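PDB 2B0V: NUDIX hydrolase from Nitrosomonas europaea, which probably hydrolyses phosphate bonds of nucleoside di- and triphosphates, and perhaps of thiamine diphosphate, as a magnesium-dependent member of the NudJ subfamily of Nudix hydrolases. Local coordinates for residues Pro7-Ala12 with Glu46-Ala51; Ala51-Val56 with Phe64-Leu69. All coordinates share one frame; numbering follows the deposited sequence.

Contact 1. Residues Pro7-Ala12 with Glu46-Ala51; sequences PNVTVA and ESIIQA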
# COMPACT_ATOMS: atom_id res chain seq x y z
N PRO A 7 16.76 -5.80 5.70
CA PRO A 7 15.75 -4.79 5.37
C PRO A 7 14.38 -5.31 5.82
O PRO A 7 14.20 -6.52 5.87
CB PRO A 7 15.79 -4.75 3.83
CG PRO A 7 16.36 -6.10 3.43
CD PRO A 7 17.39 -6.35 4.49
N ASN A 8 13.45 -4.42 6.14
CA ASN A 8 12.08 -4.85 6.45
C ASN A 8 11.25 -4.95 5.18
O ASN A 8 11.15 -3.99 4.43
CB ASN A 8 11.43 -3.89 7.42
CG ASN A 8 12.11 -3.92 8.77
OD1 ASN A 8 11.74 -4.71 9.63
ND2 ASN A 8 13.15 -3.12 8.93
N VAL A 9 10.61 -6.09 4.98
CA VAL A 9 9.81 -6.28 3.76
C VAL A 9 8.39 -5.80 4.01
O VAL A 9 7.74 -6.19 5.01
CB VAL A 9 9.83 -7.75 3.32
CG1 VAL A 9 8.89 -7.95 2.11
CG2 VAL A 9 11.29 -8.15 2.97
N THR A 10 7.94 -4.93 3.13
CA THR A 10 6.62 -4.33 3.30
C THR A 10 5.89 -4.51 1.97
O THR A 10 6.50 -4.80 0.91
CB THR A 10 6.66 -2.81 3.61
OG1 THR A 10 7.36 -2.13 2.56
CG2 THR A 10 7.41 -2.57 4.96
N VAL A 11 4.60 -4.23 2.01
CA VAL A 11 3.76 -4.31 0.80
C VAL A 11 2.86 -3.07 0.74
O VAL A 11 2.58 -2.46 1.77
CB VAL A 11 2.87 -5.57 0.81
CG1 VAL A 11 3.73 -6.81 0.73
CG2 VAL A 11 1.97 -5.56 2.08
N ALA A 12 2.43 -2.71 -0.46
CA ALA A 12 1.54 -1.58 -0.63
C ALA A 12 0.71 -1.78 -1.87
O ALA A 12 1.14 -2.46 -2.80
CB ALA A 12 2.37 -0.30 -0.76
N GLU A 46 3.08 -16.09 5.28
CA GLU A 46 2.25 -15.64 4.16
C GLU A 46 3.10 -15.23 2.97
O GLU A 46 4.25 -14.79 3.10
CB GLU A 46 1.34 -14.45 4.56
CG GLU A 46 2.13 -13.16 4.86
CD GLU A 46 1.28 -12.01 5.41
OE1 GLU A 46 0.04 -12.10 5.45
OE2 GLU A 46 1.89 -10.97 5.75
N SER A 47 2.50 -15.32 1.79
CA SER A 47 3.20 -14.85 0.62
C SER A 47 3.12 -13.33 0.56
O SER A 47 2.30 -12.70 1.26
CB SER A 47 2.57 -15.40 -0.65
OG SER A 47 1.23 -14.90 -0.79
N ILE A 48 3.97 -12.75 -0.28
CA ILE A 48 3.97 -11.30 -0.40
C ILE A 48 2.64 -10.80 -1.02
O ILE A 48 2.06 -9.84 -0.56
CB ILE A 48 5.21 -10.84 -1.21
CG1 ILE A 48 6.44 -11.06 -0.35
CG2 ILE A 48 5.09 -9.35 -1.56
CD1 ILE A 48 7.77 -10.92 -1.05
N ILE A 49 2.18 -11.49 -2.05
CA ILE A 49 0.91 -11.08 -2.67
C ILE A 49 -0.26 -11.14 -1.66
O ILE A 49 -1.13 -10.24 -1.61
CB ILE A 49 0.60 -11.92 -3.92
CG1 ILE A 49 1.60 -11.53 -5.01
CG2 ILE A 49 -0.78 -11.59 -4.45
CD1 ILE A 49 1.59 -12.44 -6.24
N GLN A 50 -0.31 -12.23 -0.89
CA GLN A 50 -1.37 -12.34 0.12
C GLN A 50 -1.22 -11.30 1.24
O GLN A 50 -2.25 -10.80 1.73
CB GLN A 50 -1.49 -13.76 0.66
CG GLN A 50 -2.00 -14.76 -0.42
CD GLN A 50 -3.41 -14.42 -0.88
OE1 GLN A 50 -3.63 -13.73 -1.88
NE2 GLN A 50 -4.40 -14.87 -0.13
N ALA A 51 0.01 -10.92 1.58
CA ALA A 51 0.24 -9.83 2.57
C ALA A 51 -0.39 -8.57 2.05
O ALA A 51 -0.99 -7.79 2.81
CB ALA A 51 1.72 -9.59 2.73
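Val11, on the first strand of the Nudix fold, meets Ile48 and Ala51 in the opening turn of the Nudix-box helix, a contact of apolar side chains with no hydrogen bond between strand and helix. From Val11 CB, which points toward the helix, the side chain forks. CG1, anti to the carbonyl carbon (chi1 -66°), reaches Ile48 CG2 at 3.7 Å and also lies 4.0 Å from Ala51 CB. The other branch, CG2, projects between the backbone N and the carbonyl carbon and rests 3.8 Å from Ala51 O, against the backbone of the helix. A branched valine thus fills the angle between two helix residues one turn apart, while Ala51, buried and with a lone methyl, lets the strand come close: the Val11 and Ala51 CA atoms are 6.8 Å apart. Replacing Val11 by an alanine would probably open a gap beside Ile48 CG2 and Ala51 CB, because both methyl branches that fill it would be gone. Cys52 and Glu55 of the same helix also touch Val11, and Leu42 packs on Val9 and Ala51. Nearer the N terminus Val9 adds a looser touch, CG1 to Ile48 CD1 at 4.5 Å. The helix start is secured by Ser47 at the N-cap, whose short side chain folds back: its OG accepts a hydrogen bond from Gln50 N at 3.1 Å, with an N-H...O angle of 157°.

Contact 2. Residues Ala51-Val56 with Phe64-Leu69; sequences ACSREV and FLPEVL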
# COMPACT_ATOMS: atom_id res chain seq x y z
N ALA A 51 0.01 -10.92 1.58
CA ALA A 51 0.24 -9.83 2.57
C ALA A 51 -0.39 -8.57 2.05
O ALA A 51 -0.99 -7.79 2.81
CB ALA A 51 1.72 -9.59 2.73
N CYS A 52 -0.23 -8.33 0.75
CA CYS A 52 -0.79 -7.13 0.13
C CYS A 52 -2.32 -7.13 0.27
O CYS A 52 -2.90 -6.13 0.66
CB CYS A 52 -0.34 -7.01 -1.33
SG CYS A 52 -0.93 -5.44 -2.09
N SER A 53 -2.95 -8.26 -0.05
CA SER A 53 -4.40 -8.33 0.04
C SER A 53 -4.85 -8.17 1.49
O SER A 53 -5.88 -7.53 1.75
CB SER A 53 -4.91 -9.64 -0.52
OG SER A 53 -4.59 -9.71 -1.90
N ARG A 54 -4.10 -8.76 2.42
CA ARG A 54 -4.44 -8.69 3.85
C ARG A 54 -4.40 -7.22 4.28
O ARG A 54 -5.31 -6.76 4.96
CB ARG A 54 -3.45 -9.48 4.67
CG ARG A 54 -3.64 -9.28 6.18
CD ARG A 54 -2.68 -10.11 7.02
NE ARG A 54 -1.27 -9.89 6.67
CZ ARG A 54 -0.59 -8.78 6.97
NH1 ARG A 54 -1.19 -7.77 7.60
NH2 ARG A 54 0.69 -8.67 6.62
N GLU A 55 -3.35 -6.50 3.88
CA GLU A 55 -3.25 -5.10 4.27
C GLU A 55 -4.39 -4.25 3.71
O GLU A 55 -4.92 -3.40 4.44
CB GLU A 55 -1.89 -4.54 3.89
CG GLU A 55 -0.71 -5.00 4.82
CD GLU A 55 -0.84 -4.61 6.29
OE1 GLU A 55 -1.70 -3.79 6.67
OE2 GLU A 55 -0.04 -5.14 7.10
N VAL A 56 -4.78 -4.46 2.45
CA VAL A 56 -5.92 -3.73 1.91
C VAL A 56 -7.17 -3.97 2.75
O VAL A 56 -7.86 -3.02 3.15
CB VAL A 56 -6.19 -4.06 0.43
CG1 VAL A 56 -7.46 -3.36 -0.06
CG2 VAL A 56 -4.94 -3.68 -0.41
N PHE A 64 -9.29 -7.20 -1.79
CA PHE A 64 -8.44 -6.86 -2.93
C PHE A 64 -8.20 -8.05 -3.83
O PHE A 64 -8.04 -9.20 -3.35
CB PHE A 64 -7.11 -6.37 -2.35
CG PHE A 64 -6.09 -5.86 -3.38
CD1 PHE A 64 -6.36 -4.78 -4.20
CD2 PHE A 64 -4.81 -6.42 -3.44
CE1 PHE A 64 -5.35 -4.26 -5.08
CE2 PHE A 64 -3.82 -5.91 -4.33
CZ PHE A 64 -4.11 -4.84 -5.13
N LEU A 65 -8.17 -7.78 -5.14
CA LEU A 65 -7.76 -8.74 -6.16
C LEU A 65 -6.49 -8.23 -6.84
O LEU A 65 -6.57 -7.35 -7.69
CB LEU A 65 -8.88 -8.87 -7.20
CG LEU A 65 -8.88 -10.06 -8.15
CD1 LEU A 65 -9.34 -11.33 -7.44
CD2 LEU A 65 -9.85 -9.77 -9.31
N PRO A 66 -5.32 -8.75 -6.44
CA PRO A 66 -4.10 -8.25 -7.07
C PRO A 66 -4.06 -8.63 -8.54
O PRO A 66 -4.55 -9.73 -8.94
CB PRO A 66 -2.94 -8.91 -6.28
CG PRO A 66 -3.61 -9.47 -5.03
CD PRO A 66 -5.05 -9.79 -5.42
N GLU A 67 -3.52 -7.73 -9.35
CA GLU A 67 -3.44 -7.98 -10.79
C GLU A 67 -2.00 -8.00 -11.33
O GLU A 67 -1.66 -8.81 -12.17
CB GLU A 67 -4.28 -6.96 -11.54
CG GLU A 67 -5.79 -7.06 -11.15
CD GLU A 67 -6.65 -6.02 -11.84
OE1 GLU A 67 -6.37 -4.81 -11.74
OE2 GLU A 67 -7.65 -6.43 -12.47
N VAL A 68 -1.20 -7.00 -10.91
CA VAL A 68 0.21 -6.81 -11.35
C VAL A 68 1.07 -6.29 -10.21
O VAL A 68 0.56 -5.69 -9.25
CB VAL A 68 0.33 -5.79 -12.51
CG1 VAL A 68 -0.34 -6.30 -13.79
CG2 VAL A 68 -0.18 -4.38 -12.13
N LEU A 69 2.38 -6.51 -10.38
CA LEU A 69 3.40 -5.83 -9.58
C LEU A 69 3.68 -4.53 -10.31
O LEU A 69 3.82 -4.51 -11.55
CB LEU A 69 4.65 -6.70 -9.57
CG LEU A 69 5.83 -6.19 -8.78
CD1 LEU A 69 5.50 -6.33 -7.28
CD2 LEU A 69 7.03 -7.06 -9.22
O HOH W 1 -8.22 -8.49 0.47
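The helix of the Nudix box, followed by a tight return into a strand, packs here on Phe64 and Pro66 in the buried interior. The short segments run in roughly opposite directions, 144° between them, with axes 8.1 Å apart. Phe64 carries the contact: chi1 of -176° sets its CG opposite the backbone N and carries the ring in against the helix. Val56 CG2 lies over one face in a CH-pi contact, 4.2 Å from the Phe64 ring centroid, and Val56 CB packs on Phe64 CB; the compact branched valine can touch both ring and stem. Cys52 SG approaches the ring obliquely, 3.7 Å from Phe64 CE2, a sulfur-aromatic contact suited to a small, polarisable side chain. At the ring edge sits Ser53 OG, which also lies 3.3 Å from Pro66 CG; serine is small enough for the strand to pass close by. Pro66 N lies over the rim of the opposite face. A water ties the backbones together, donating to Ser53 O and accepting from Phe64 N, each at 2.8 Å. Ile15 of strand 8-17 also touches Phe64 and Val56, while Arg54 forms salt bridges with Glu55 and Glu58. Such helix-on-sheet packing is typical of the alpha/beta/alpha sandwich of Nudix hydrolases.

How the contacts relate
From the N terminus the chain enters strand 8-17, runs through strands 20-26, 34-36 and 39-41, and reaches helix 48-60, where contact 1 closes a long loop whose 33 intervening residues hold no helix. Contact 2 follows in series, closing a much shorter loop of seven residues where the helix turns back into strand 62-77. The two loops neither nest nor cross; they meet at Ala51, shared by both, with centres 10 Å apart. One helix is thereby joined to two strands of the same mixed sheet. Ile49 CG2 of segment 46-51 packs on Pro66 CG of segment 64-69, so the two contacts touch directly, and a salt bridge from Glu46 to Arg54 spans the helix start.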